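Local coordinates for PrgB (Enterococcus faecalis, PDB 6GED), which probably acts as a cell-wall-anchored surface adhesin of the antigen I/II family, represented here by its adhesin domain, which was crystallised with nucleic acid, at residues I26-V31 with F304-N309; N86-E91 with G98-L103; F131-Q136 with V169-T174; S191-A196 with G274-R279. All coordinates share one frame; numbering follows the deposited sequence.

Contact 1 of 4, residues I26-V31 with F304-N309; sequences ISKNLV and FSTNLN
Lys28 and Thr306 centre a mixed polar and apolar contact between the start of strand 30-38, with the loop before it, and the irregular tail after strand 299-302, so it joins the two ends of the domain. The lysine reaches across with its aliphatic chain. CG stands anti to its own carbonyl carbon, and a bend about the CG-CD bond (chi3 75°) turns CE and NZ onto the Thr306 carbonyl. There NZ makes a weak hydrogen bond to Thr306 O (3.1 Å). This oxygen is doubly used, because Leu308 N also donates to it at 2.6 Å across the inverse gamma turn centred on Asn307. Two waters extend the lysine's reach. The first accepts from Lys28 NZ (2.9 Å) and from Thr306 OG1 (2.7 Å) and donates to Asn307 OD1; the second accepts from NZ and donates to Leu308 O. Thr306 OG1 lies between the backbone N and carbonyl carbon (chi1 54°), where it also accepts from Phe32 N, while Asn307 ND2 turns to Gln34. Thr306 CG2 packs against Leu30, 4.0 Å from CD2 and 3.6 Å from Leu30 O. Beyond the lysine, Ile26 CG2 packs on Leu308 CD1 at 3.7 Å, and both side chains also rest on Ala194 of strand 193-197. The ammonium group is thus held by two waters and, weakly, by one carbonyl oxygen; its charge probably polarises the Thr306 carbonyl already engaged by the turn.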
loop_
_atom_site.group_PDB
_atom_site.type_symbol
_atom_site.label_atom_id
_atom_site.label_comp_id
_atom_site.label_asym_id
_atom_site.label_seq_id
_atom_site.Cartn_x
_atom_site.Cartn_y
_atom_site.Cartn_z
ATOM N N ILE A 26 -15.055 -15.018 8.608
ATOM C CA ILE A 26 -14.464 -14.442 7.404
ATOM C C ILE A 26 -14.161 -15.569 6.430
ATOM O O ILE A 26 -13.564 -16.581 6.812
ATOM C CB ILE A 26 -13.187 -13.640 7.720
ATOM C CG1 ILE A 26 -13.533 -12.298 8.362
ATOM C CG2 ILE A 26 -12.372 -13.410 6.455
ATOM C CD1 ILE A 26 -14.791 -11.687 7.834
ATOM N N SER A 27 -14.566 -15.386 5.180
ATOM C CA SER A 27 -14.312 -16.335 4.110
ATOM C C SER A 27 -13.501 -15.657 3.015
ATOM O O SER A 27 -13.780 -14.501 2.629
ATOM C CB SER A 27 -15.631 -16.873 3.543
ATOM O OG SER A 27 -15.386 -17.986 2.713
ATOM N N LYS A 28 -12.495 -16.377 2.509
ATOM C CA LYS A 28 -11.646 -15.837 1.446
ATOM C C LYS A 28 -12.309 -16.121 0.091
ATOM O O LYS A 28 -11.864 -16.934 -0.732
ATOM C CB LYS A 28 -10.249 -16.409 1.554
ATOM C CG LYS A 28 -9.468 -15.766 2.704
ATOM C CD LYS A 28 -8.116 -16.427 2.886
ATOM C CE LYS A 28 -7.169 -15.989 1.803
ATOM N NZ LYS A 28 -5.748 -16.319 2.159
ATOM N N ASN A 29 -13.449 -15.454 -0.099
ATOM C CA ASN A 29 -14.178 -15.554 -1.358
ATOM C C ASN A 29 -13.326 -15.130 -2.546
ATOM O O ASN A 29 -13.458 -15.678 -3.643
ATOM C CB ASN A 29 -15.432 -14.697 -1.242
ATOM C CG ASN A 29 -16.306 -15.138 -0.102
ATOM O OD1 ASN A 29 -16.617 -16.336 0.027
ATOM N ND2 ASN A 29 -16.738 -14.187 0.729
ATOM N N LEU A 30 -12.457 -14.134 -2.347
ATOM C CA LEU A 30 -11.537 -13.645 -3.349
ATOM C C LEU A 30 -10.161 -14.225 -3.055
ATOM O O LEU A 30 -9.791 -14.321 -1.895
ATOM C CB LEU A 30 -11.441 -12.107 -3.276
ATOM C CG LEU A 30 -10.335 -11.516 -4.136
ATOM C CD1 LEU A 30 -10.743 -11.718 -5.589
ATOM C CD2 LEU A 30 -10.105 -10.026 -3.836
ATOM N N VAL A 31 -9.394 -14.515 -4.087
ATOM C CA VAL A 31 -8.009 -14.901 -3.903
ATOM C C VAL A 31 -7.158 -13.961 -4.761
ATOM O O VAL A 31 -7.364 -13.845 -5.948
ATOM C CB VAL A 31 -7.708 -16.369 -4.241
ATOM C CG1 VAL A 31 -8.036 -16.674 -5.685
ATOM C CG2 VAL A 31 -6.260 -16.687 -3.926
ATOM N N PHE A 304 -0.792 -5.218 -1.699
ATOM C CA PHE A 304 -2.188 -5.608 -1.662
ATOM C C PHE A 304 -2.255 -7.113 -1.871
ATOM O O PHE A 304 -1.674 -7.627 -2.828
ATOM C CB PHE A 304 -3.007 -4.870 -2.726
ATOM C CG PHE A 304 -4.421 -5.371 -2.828
ATOM C CD1 PHE A 304 -5.374 -4.942 -1.933
ATOM C CD2 PHE A 304 -4.762 -6.350 -3.763
ATOM C CE1 PHE A 304 -6.681 -5.441 -1.998
ATOM C CE2 PHE A 304 -6.063 -6.875 -3.826
ATOM C CZ PHE A 304 -7.015 -6.413 -2.950
ATOM N N SER A 305 -2.987 -7.807 -1.003
ATOM C CA SER A 305 -3.172 -9.239 -1.159
ATOM C C SER A 305 -4.353 -9.672 -0.308
ATOM O O SER A 305 -4.841 -8.923 0.538
ATOM C CB SER A 305 -1.916 -10.014 -0.720
ATOM O OG SER A 305 -1.930 -10.141 0.690
ATOM N N THR A 306 -4.766 -10.928 -0.513
ATOM C CA THR A 306 -5.673 -11.599 0.398
ATOM C C THR A 306 -4.939 -12.399 1.471
ATOM O O THR A 306 -5.561 -13.215 2.155
ATOM C CB THR A 306 -6.628 -12.514 -0.394
ATOM O OG1 THR A 306 -5.882 -13.414 -1.243
ATOM C CG2 THR A 306 -7.565 -11.621 -1.241
ATOM N N ASN A 307 -3.632 -12.189 1.645
ATOM C CA ASN A 307 -2.928 -12.961 2.673
ATOM C C ASN A 307 -3.282 -12.409 4.031
ATOM O O ASN A 307 -2.494 -11.665 4.627
ATOM C CB ASN A 307 -1.420 -12.915 2.473
ATOM C CG ASN A 307 -0.999 -13.632 1.227
ATOM O OD1 ASN A 307 -1.625 -14.626 0.846
ATOM N ND2 ASN A 307 0.037 -13.123 0.552
ATOM N N LEU A 308 -4.501 -12.691 4.472
ATOM C CA LEU A 308 -4.975 -12.148 5.727
ATOM C C LEU A 308 -4.048 -12.622 6.817
ATOM O O LEU A 308 -3.717 -13.809 6.889
ATOM C CB LEU A 308 -6.386 -12.626 6.043
ATOM C CG LEU A 308 -7.452 -12.356 4.975
ATOM C CD1 LEU A 308 -8.841 -12.625 5.542
ATOM C CD2 LEU A 308 -7.331 -10.926 4.450
ATOM N N ASN A 309 -3.660 -11.724 7.697
ATOM C CA ASN A 309 -2.909 -12.230 8.835
ATOM C C ASN A 309 -3.819 -12.725 9.955
ATOM O O ASN A 309 -3.380 -12.853 11.102
ATOM C CB ASN A 309 -1.932 -11.170 9.294
ATOM C CG ASN A 309 -0.735 -11.095 8.364
ATOM O OD1 ASN A 309 -0.232 -12.128 7.901
ATOM N ND2 ASN A 309 -0.277 -9.881 8.074
HETATM O O HOH W 1 -4.342 -15.387 -0.183
HETATM O O HOH W 2 -4.883 -15.513 5.140
#

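Contact 2 of 4, residues N86-E91 with G98-L103; sequences NSFVKE and GGYAVL
Backbone hydrogen bonds pair Val89 with Gly99 in a beta hairpin whose first strand is the short 88-89 and whose second, 99-104, runs on into an antiparallel sheet. Val89 N donates to Gly99 O (2.8 Å) and Gly99 N returns the bond to Val89 O (3.0 Å), making an antiparallel hydrogen-bonded pair. Two residues along each strand, Ala101 N bonds to Ser87 O with an N-H...O angle of 166°. Between these lies the non-hydrogen-bonded pair of Phe88 and Tyr100, where Phe88 CA also directs its hydrogen at Gly99 O.

Aromatic contact fills the face carrying Phe88 and Tyr100. Phe88 CG extends anti to the backbone N (chi1 -179°), which brings CD2 to 3.7 Å from Tyr100 CE2; the rings are inclined by 56° with centroids 5.5 Å apart, neither stacked nor edge-to-face. The phenylalanine ring also reaches over to Gly98, its CE2 3.9 Å from Gly98 CA, and its closest approach is polar, CD2 to Gly99 O at 3.2 Å. Tyr100 meets Phe84 as well.

Polar and aliphatic side chains complete the join. Ser87 OG sits in the plane of the Tyr100 ring, at its edge, 3.4 Å from CD2, while its hydrogen bond goes to Phe84 O. On the other face Val89 CG2 approaches Ala101 CB loosely, at 4.2 Å.

In this largely buried contact the backbone bonds set the register, the serine hydroxyl is satisfied by the chain just before the hairpin, and the two rings add mostly apolar packing.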
loop_
_atom_site.group_PDB
_atom_site.type_symbol
_atom_site.label_atom_id
_atom_site.label_comp_id
_atom_site.label_asym_id
_atom_site.label_seq_id
_atom_site.Cartn_x
_atom_site.Cartn_y
_atom_site.Cartn_z
ATOM N N ASN A 86 11.203 4.305 -20.418
ATOM C CA ASN A 86 12.378 4.665 -19.634
ATOM C C ASN A 86 12.064 4.911 -18.164
ATOM O O ASN A 86 12.988 5.217 -17.397
ATOM C CB ASN A 86 13.119 5.873 -20.249
ATOM C CG ASN A 86 12.303 7.178 -20.219
ATOM O OD1 ASN A 86 11.359 7.364 -19.435
ATOM N ND2 ASN A 86 12.701 8.091 -21.050
ATOM N N SER A 87 10.806 4.748 -17.739
ATOM C CA SER A 87 10.490 4.764 -16.316
ATOM C C SER A 87 10.728 3.412 -15.644
ATOM O O SER A 87 10.464 3.281 -14.448
ATOM C CB SER A 87 9.037 5.167 -16.074
ATOM O OG SER A 87 8.156 4.120 -16.467
ATOM N N PHE A 88 11.176 2.408 -16.383
ATOM C CA PHE A 88 11.325 1.065 -15.821
ATOM C C PHE A 88 12.486 1.033 -14.848
ATOM O O PHE A 88 13.607 1.374 -15.221
ATOM C CB PHE A 88 11.580 0.055 -16.934
ATOM C CG PHE A 88 11.724 -1.344 -16.443
ATOM C CD1 PHE A 88 12.934 -1.994 -16.504
ATOM C CD2 PHE A 88 10.641 -1.999 -15.896
ATOM C CE1 PHE A 88 13.052 -3.306 -16.051
ATOM C CE2 PHE A 88 10.746 -3.301 -15.441
ATOM C CZ PHE A 88 11.952 -3.953 -15.519
ATOM N N VAL A 89 12.226 0.621 -13.614
ATOM C CA VAL A 89 13.241 0.562 -12.569
ATOM C C VAL A 89 13.415 -0.900 -12.141
ATOM O O VAL A 89 12.440 -1.651 -12.053
ATOM C CB VAL A 89 12.849 1.446 -11.366
ATOM C CG1 VAL A 89 13.658 1.066 -10.091
ATOM C CG2 VAL A 89 13.001 2.943 -11.720
ATOM N N LYS A 90 14.661 -1.300 -11.913
ATOM C CA LYS A 90 15.002 -2.623 -11.404
ATOM C C LYS A 90 15.494 -2.451 -9.975
ATOM O O LYS A 90 16.454 -1.715 -9.740
ATOM C CB LYS A 90 16.073 -3.279 -12.275
ATOM C CG LYS A 90 15.530 -4.048 -13.472
ATOM C CD LYS A 90 15.135 -5.500 -13.106
ATOM C CE LYS A 90 16.355 -6.433 -13.025
ATOM N NZ LYS A 90 16.105 -7.691 -12.238
ATOM N N GLU A 91 14.830 -3.112 -9.028
ATOM C CA GLU A 91 15.192 -3.077 -7.608
ATOM C C GLU A 91 14.687 -4.377 -7.007
ATOM O O GLU A 91 13.561 -4.761 -7.300
ATOM C CB GLU A 91 14.544 -1.884 -6.880
ATOM C CG GLU A 91 15.372 -0.624 -6.859
ATOM C CD GLU A 91 16.462 -0.660 -5.800
ATOM O OE1 GLU A 91 16.416 -1.555 -4.925
ATOM O OE2 GLU A 91 17.360 0.215 -5.844
ATOM N N GLY A 98 10.803 -6.100 -11.848
ATOM C CA GLY A 98 10.892 -4.647 -11.812
ATOM C C GLY A 98 9.559 -3.914 -11.652
ATOM O O GLY A 98 8.537 -4.467 -11.251
ATOM N N GLY A 99 9.588 -2.632 -11.981
ATOM C CA GLY A 99 8.391 -1.814 -11.889
ATOM C C GLY A 99 8.618 -0.509 -12.614
ATOM O O GLY A 99 9.611 -0.344 -13.314
ATOM N N TYR A 100 7.675 0.428 -12.430
ATOM C CA TYR A 100 7.664 1.688 -13.178
ATOM C C TYR A 100 7.533 2.848 -12.215
ATOM O O TYR A 100 6.698 2.803 -11.309
ATOM C CB TYR A 100 6.508 1.739 -14.204
ATOM C CG TYR A 100 6.642 0.629 -15.189
ATOM C CD1 TYR A 100 6.006 -0.585 -14.974
ATOM C CD2 TYR A 100 7.468 0.767 -16.315
ATOM C CE1 TYR A 100 6.170 -1.659 -15.887
ATOM C CE2 TYR A 100 7.653 -0.281 -17.195
ATOM C CZ TYR A 100 6.992 -1.490 -16.980
ATOM O OH TYR A 100 7.163 -2.523 -17.876
ATOM N N ALA A 101 8.357 3.885 -12.421
ATOM C CA ALA A 101 8.343 5.096 -11.609
ATOM C C ALA A 101 7.409 6.150 -12.217
ATOM O O ALA A 101 7.473 6.435 -13.407
ATOM C CB ALA A 101 9.754 5.674 -11.504
ATOM N N VAL A 102 6.568 6.744 -11.382
ATOM C CA VAL A 102 5.494 7.632 -11.816
ATOM C C VAL A 102 5.346 8.727 -10.777
ATOM O O VAL A 102 5.450 8.471 -9.575
ATOM C CB VAL A 102 4.114 6.881 -11.957
ATOM C CG1 VAL A 102 3.034 7.859 -12.437
ATOM C CG2 VAL A 102 4.204 5.762 -12.932
ATOM N N LEU A 103 5.005 9.949 -11.233
ATOM C CA LEU A 103 4.701 11.039 -10.311
ATOM C C LEU A 103 3.199 11.135 -10.052
ATOM O O LEU A 103 2.408 11.219 -10.998
ATOM C CB LEU A 103 5.205 12.382 -10.872
ATOM C CG LEU A 103 5.053 13.598 -9.969
ATOM C CD1 LEU A 103 6.146 13.493 -8.932
ATOM C CD2 LEU A 103 5.211 14.845 -10.791
#

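Contact 3 of 4, residues F131-Q136 with V169-T174; sequences FVYELQ and VKTRLT
Val132 to Gln136 and Lys170 to Thr174 run antiparallel as neighbouring strands of a large twisted sheet, their axes 4.5 Å apart at closest and their directions 150° apart, linked by five backbone hydrogen bonds from Val132 N to Gln136 N. Such an arrangement is consistent with the lectin-like beta-sandwich of antigen I/II adhesins. On the face carrying Tyr133, Leu135, Thr171 and Leu173, the last lies alongside Tyr133. Its CD1 sits over one face of the tyrosine ring, 3.9 Å from the centroid, in a CH-pi contact, and also meets Phe131 CD2 at 3.9 Å. Thr171 CG2 comes to the same ring's edge, near its plane. On the face carrying Glu134 and Arg172, Gln136 CG stands beside its own backbone N and against Arg172; the bend at chi2 (-82°) then lays CD over Arg172 CB, and NE2 bonds to Leu135 O from above the carbonyl plane. The end of the extended arginine leads away, NH1 bonding to the Asp216 carbonyl; the bent lysine stays along Gln136 CB before Lys170 NZ reaches Asp216 in a salt bridge. At the far end a water donates to Val132 O (3.0 Å) and hydrogen-bonds to Thr174 OG1 (2.8 Å).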
loop_
_atom_site.group_PDB
_atom_site.type_symbol
_atom_site.label_atom_id
_atom_site.label_comp_id
_atom_site.label_asym_id
_atom_site.label_seq_id
_atom_site.Cartn_x
_atom_site.Cartn_y
_atom_site.Cartn_z
ATOM N N PHE A 131 -5.638 -0.831 -10.896
ATOM C CA PHE A 131 -5.342 -0.214 -9.617
ATOM C C PHE A 131 -5.267 1.276 -9.878
ATOM O O PHE A 131 -4.404 1.723 -10.635
ATOM C CB PHE A 131 -4.011 -0.710 -9.037
ATOM C CG PHE A 131 -4.072 -2.107 -8.464
ATOM C CD1 PHE A 131 -4.623 -3.146 -9.194
ATOM C CD2 PHE A 131 -3.611 -2.357 -7.179
ATOM C CE1 PHE A 131 -4.699 -4.422 -8.660
ATOM C CE2 PHE A 131 -3.652 -3.633 -6.623
ATOM C CZ PHE A 131 -4.212 -4.693 -7.382
ATOM N N VAL A 132 -6.159 2.044 -9.279
ATOM C CA VAL A 132 -6.218 3.480 -9.548
ATOM C C VAL A 132 -5.728 4.190 -8.293
ATOM O O VAL A 132 -6.306 4.032 -7.209
ATOM C CB VAL A 132 -7.640 3.917 -9.937
ATOM C CG1 VAL A 132 -7.662 5.395 -10.365
ATOM C CG2 VAL A 132 -8.176 3.045 -11.071
ATOM N N TYR A 133 -4.677 4.995 -8.442
ATOM C CA TYR A 133 -4.021 5.635 -7.316
ATOM C C TYR A 133 -4.274 7.125 -7.415
ATOM O O TYR A 133 -4.144 7.701 -8.501
ATOM C CB TYR A 133 -2.532 5.384 -7.355
ATOM C CG TYR A 133 -2.120 3.949 -7.136
ATOM C CD1 TYR A 133 -1.834 3.492 -5.868
ATOM C CD2 TYR A 133 -2.026 3.062 -8.203
ATOM C CE1 TYR A 133 -1.409 2.173 -5.658
ATOM C CE2 TYR A 133 -1.602 1.754 -8.021
ATOM C CZ TYR A 133 -1.305 1.317 -6.741
ATOM O OH TYR A 133 -0.887 0.045 -6.546
ATOM N N GLU A 134 -4.675 7.745 -6.314
ATOM C CA GLU A 134 -4.891 9.190 -6.349
ATOM C C GLU A 134 -4.241 9.840 -5.138
ATOM O O GLU A 134 -4.632 9.565 -4.004
ATOM C CB GLU A 134 -6.380 9.561 -6.417
ATOM C CG GLU A 134 -6.558 11.075 -6.618
ATOM C CD GLU A 134 -7.991 11.456 -6.958
ATOM O OE1 GLU A 134 -8.202 12.619 -7.367
ATOM O OE2 GLU A 134 -8.895 10.575 -6.826
ATOM N N LEU A 135 -3.290 10.748 -5.380
ATOM C CA LEU A 135 -2.694 11.498 -4.284
ATOM C C LEU A 135 -3.783 12.127 -3.438
ATOM O O LEU A 135 -4.702 12.763 -3.967
ATOM C CB LEU A 135 -1.761 12.603 -4.848
ATOM C CG LEU A 135 -0.978 13.415 -3.807
ATOM C CD1 LEU A 135 0.390 13.837 -4.369
ATOM C CD2 LEU A 135 -1.768 14.664 -3.410
ATOM N N GLN A 136 -3.667 12.017 -2.134
ATOM C CA GLN A 136 -4.539 12.783 -1.257
ATOM C C GLN A 136 -3.785 13.755 -0.369
ATOM O O GLN A 136 -4.316 14.819 -0.062
ATOM C CB GLN A 136 -5.368 11.843 -0.354
ATOM C CG GLN A 136 -6.085 10.711 -1.082
ATOM C CD GLN A 136 -7.372 11.170 -1.693
ATOM O OE1 GLN A 136 -8.429 11.153 -1.047
ATOM N NE2 GLN A 136 -7.302 11.578 -2.959
ATOM N N VAL A 169 1.570 11.627 4.472
ATOM C CA VAL A 169 1.578 11.042 3.143
ATOM C C VAL A 169 0.265 10.260 3.026
ATOM O O VAL A 169 -0.048 9.492 3.921
ATOM C CB VAL A 169 2.791 10.108 2.989
ATOM C CG1 VAL A 169 2.694 9.273 1.735
ATOM C CG2 VAL A 169 4.147 10.896 3.046
ATOM N N LYS A 170 -0.531 10.495 1.973
ATOM C CA LYS A 170 -1.758 9.701 1.831
ATOM C C LYS A 170 -2.082 9.494 0.365
ATOM O O LYS A 170 -2.041 10.432 -0.418
ATOM C CB LYS A 170 -2.953 10.361 2.544
ATOM C CG LYS A 170 -4.176 9.373 2.646
ATOM C CD LYS A 170 -5.099 9.698 3.832
ATOM C CE LYS A 170 -6.098 10.771 3.516
ATOM N NZ LYS A 170 -7.100 10.924 4.640
ATOM N N THR A 171 -2.496 8.280 0.004
ATOM C CA THR A 171 -2.825 7.923 -1.365
ATOM C C THR A 171 -4.125 7.132 -1.289
ATOM O O THR A 171 -4.267 6.308 -0.392
ATOM C CB THR A 171 -1.712 7.052 -1.987
ATOM O OG1 THR A 171 -0.442 7.713 -1.877
ATOM C CG2 THR A 171 -1.980 6.705 -3.477
ATOM N N ARG A 172 -5.081 7.419 -2.173
ATOM C CA ARG A 172 -6.271 6.574 -2.266
ATOM C C ARG A 172 -6.052 5.507 -3.330
ATOM O O ARG A 172 -5.501 5.778 -4.396
ATOM C CB ARG A 172 -7.518 7.431 -2.604
ATOM C CG ARG A 172 -8.797 6.591 -2.514
ATOM C CD ARG A 172 -10.105 7.447 -2.569
ATOM N NE ARG A 172 -11.249 6.602 -2.201
ATOM C CZ ARG A 172 -11.475 6.212 -0.958
ATOM N NH1 ARG A 172 -10.642 6.619 0.006
ATOM N NH2 ARG A 172 -12.506 5.415 -0.678
ATOM N N LEU A 173 -6.582 4.308 -3.097
ATOM C CA LEU A 173 -6.424 3.197 -4.014
ATOM C C LEU A 173 -7.810 2.610 -4.246
ATOM O O LEU A 173 -8.507 2.260 -3.275
ATOM C CB LEU A 173 -5.453 2.116 -3.443
ATOM C CG LEU A 173 -5.363 0.767 -4.193
ATOM C CD1 LEU A 173 -5.036 0.931 -5.659
ATOM C CD2 LEU A 173 -4.316 -0.180 -3.513
ATOM N N THR A 174 -8.202 2.531 -5.511
ATOM C CA THR A 174 -9.433 1.856 -5.924
ATOM C C THR A 174 -9.023 0.718 -6.834
ATOM O O THR A 174 -8.244 0.933 -7.765
ATOM C CB THR A 174 -10.397 2.818 -6.666
ATOM O OG1 THR A 174 -10.631 3.935 -5.820
ATOM C CG2 THR A 174 -11.776 2.104 -6.953
HETATM O O HOH W 3 -8.490 5.714 -6.077
#

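Contact 4 of 4, residues S191-A196 with G274-R279; sequences SPFAYA and GLANGR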
loop_
_atom_site.group_PDB
_atom_site.type_symbol
_atom_site.label_atom_id
_atom_site.label_comp_id
_atom_site.label_asym_id
_atom_site.label_seq_id
_atom_site.Cartn_x
_atom_site.Cartn_y
_atom_site.Cartn_z
ATOM N N SER A 191 -21.219 -12.486 -0.066
ATOM C CA SER A 191 -19.883 -13.084 -0.108
ATOM C C SER A 191 -18.863 -11.968 -0.327
ATOM O O SER A 191 -18.284 -11.836 -1.400
ATOM C CB SER A 191 -19.784 -14.158 -1.194
ATOM O OG SER A 191 -20.730 -15.205 -0.967
ATOM N N PRO A 192 -18.657 -11.130 0.677
ATOM C CA PRO A 192 -17.755 -9.982 0.488
ATOM C C PRO A 192 -16.343 -10.406 0.116
ATOM O O PRO A 192 -15.895 -11.506 0.443
ATOM C CB PRO A 192 -17.770 -9.279 1.853
ATOM C CG PRO A 192 -18.292 -10.334 2.826
ATOM C CD PRO A 192 -19.266 -11.166 2.021
ATOM N N PHE A 193 -15.655 -9.515 -0.600
ATOM C CA PHE A 193 -14.208 -9.615 -0.742
ATOM C C PHE A 193 -13.595 -9.413 0.628
ATOM O O PHE A 193 -14.015 -8.522 1.368
ATOM C CB PHE A 193 -13.629 -8.514 -1.656
ATOM C CG PHE A 193 -14.053 -8.532 -3.116
ATOM C CD1 PHE A 193 -14.391 -9.701 -3.783
ATOM C CD2 PHE A 193 -14.063 -7.342 -3.824
ATOM C CE1 PHE A 193 -14.689 -9.661 -5.108
ATOM C CE2 PHE A 193 -14.376 -7.292 -5.157
ATOM C CZ PHE A 193 -14.721 -8.456 -5.801
ATOM N N ALA A 194 -12.569 -10.202 0.970
ATOM C CA ALA A 194 -11.768 -9.936 2.159
ATOM C C ALA A 194 -10.328 -9.724 1.726
ATOM O O ALA A 194 -9.798 -10.520 0.955
ATOM C CB ALA A 194 -11.835 -11.093 3.171
ATOM N N TYR A 195 -9.711 -8.637 2.183
ATOM C CA TYR A 195 -8.338 -8.311 1.766
ATOM C C TYR A 195 -7.513 -7.890 2.971
ATOM O O TYR A 195 -8.044 -7.472 3.990
ATOM C CB TYR A 195 -8.288 -7.217 0.694
ATOM C CG TYR A 195 -9.048 -5.940 0.984
ATOM C CD1 TYR A 195 -8.397 -4.815 1.497
ATOM C CD2 TYR A 195 -10.387 -5.818 0.650
ATOM C CE1 TYR A 195 -9.108 -3.607 1.712
ATOM C CE2 TYR A 195 -11.096 -4.629 0.893
ATOM C CZ TYR A 195 -10.448 -3.530 1.393
ATOM O OH TYR A 195 -11.152 -2.368 1.604
ATOM N N ALA A 196 -6.209 -8.077 2.880
ATOM C CA ALA A 196 -5.358 -7.880 4.053
ATOM C C ALA A 196 -4.919 -6.424 4.093
ATOM O O ALA A 196 -4.587 -5.867 3.051
ATOM C CB ALA A 196 -4.118 -8.775 3.979
ATOM N N GLY A 274 -9.821 -5.895 5.505
ATOM C CA GLY A 274 -10.818 -5.101 4.784
ATOM C C GLY A 274 -11.860 -6.049 4.232
ATOM O O GLY A 274 -11.536 -7.123 3.758
ATOM N N LEU A 275 -13.114 -5.655 4.334
ATOM C CA LEU A 275 -14.236 -6.418 3.798
ATOM C C LEU A 275 -14.996 -5.508 2.843
ATOM O O LEU A 275 -15.253 -4.350 3.183
ATOM C CB LEU A 275 -15.157 -6.848 4.919
ATOM C CG LEU A 275 -14.844 -8.053 5.790
ATOM C CD1 LEU A 275 -16.131 -8.510 6.482
ATOM C CD2 LEU A 275 -14.296 -9.158 4.949
ATOM N N ALA A 276 -15.356 -6.007 1.663
ATOM C CA ALA A 276 -16.010 -5.148 0.676
ATOM C C ALA A 276 -17.164 -5.909 0.042
ATOM O O ALA A 276 -16.928 -6.975 -0.525
ATOM C CB ALA A 276 -15.046 -4.691 -0.411
ATOM N N ASN A 277 -18.335 -5.295 0.104
ATOM C CA ASN A 277 -19.570 -5.714 -0.532
ATOM C C ASN A 277 -19.668 -5.106 -1.934
ATOM O O ASN A 277 -20.569 -5.415 -2.694
ATOM C CB ASN A 277 -20.736 -5.135 0.249
ATOM C CG ASN A 277 -21.622 -6.186 0.810
ATOM O OD1 ASN A 277 -21.512 -7.349 0.460
ATOM N ND2 ASN A 277 -22.523 -5.787 1.679
ATOM N N GLY A 278 -18.735 -4.224 -2.252
ATOM C CA GLY A 278 -18.684 -3.517 -3.503
ATOM C C GLY A 278 -17.241 -3.373 -3.911
ATOM O O GLY A 278 -16.385 -4.086 -3.439
ATOM N N ARG A 279 -16.983 -2.461 -4.826
ATOM C CA ARG A 279 -15.651 -2.253 -5.308
ATOM C C ARG A 279 -14.723 -1.872 -4.162
ATOM O O ARG A 279 -15.065 -1.077 -3.312
ATOM C CB ARG A 279 -15.686 -1.132 -6.321
ATOM C CG ARG A 279 -14.386 -0.853 -7.019
ATOM C CD ARG A 279 -14.560 0.247 -8.049
ATOM N NE ARG A 279 -15.432 -0.146 -9.146
ATOM C CZ ARG A 279 -16.558 0.473 -9.461
ATOM N NH1 ARG A 279 -16.951 1.527 -8.776
ATOM N NH2 ARG A 279 -17.286 0.056 -10.473
#
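Tyr195 lays its ring over Gly274 in an antiparallel pair of beta strands, 193-196 with 274-276, belonging to a three-stranded sheet in which strand 272-276 lies between 193-197 and 221-224. Tyr195 CG stands between the backbone N and carbonyl carbon (chi1 52°), which folds the ring across Gly274. Gly274 CA lies over the ring centre, 3.8 Å from the centroid, in a CH-pi contact, and Gly274 O lies over the same ring. Ala276 CB is at the ring edge, near its plane and 4.2 Å from CE2. The hydroxyl continues past the pair to Asn221 of strand 221-224, and the ring meets Phe282 as well. Beneath the tyrosine, the paired backbones exchange Tyr195 N to Gly274 O and Gly274 N to Tyr195 O hydrogen bonds, each 2.8 Å.

Phe193 projects on the same face as Tyr195 and Ala276. Its CB faces Ala276 CB at 4.3 Å, and its ring passes Gly278 O, 4.0 Å from Phe193 CD2, and meets Tyr121 and Phe177 edge-to-face. The opposite face is aliphatic: Leu275 turns its CD2 onto Ala194 CB (3.6 Å) and lies just as close to Phe193 O. Thus one face of the pair carries aromatic packing against Phe177 and Phe282 and the other a small alanine-leucine contact that extends toward Ile26.

Past the last pair, Pro192 CB rests 3.4 Å from Ala276 O, the oxygen that also accepts from Phe193 N at 2.8 Å.

From the N terminus, residues 26-31 open the longest loop, which contact 1 closes only when 304-309 returns near the C terminus. The other three contacts lie in series within it and none cross. Contact 2 closes a short hairpin, contact 3 pairs strands 124-137 and 169-179, and contact 4 brings 274-279 back to 191-196. Contacts 1 and 4 are neighbours, their centres about 9 Å apart: Asn29 and Ser305 bond to Pro192 and Ala196. Contact 3 touches both, through Phe131 on Phe304 and Thr174 on Arg279. Contact 2 stands apart in the sheet of strands 88-89, 99-104 and 145-150, its centre about 30 Å from that of contact 4.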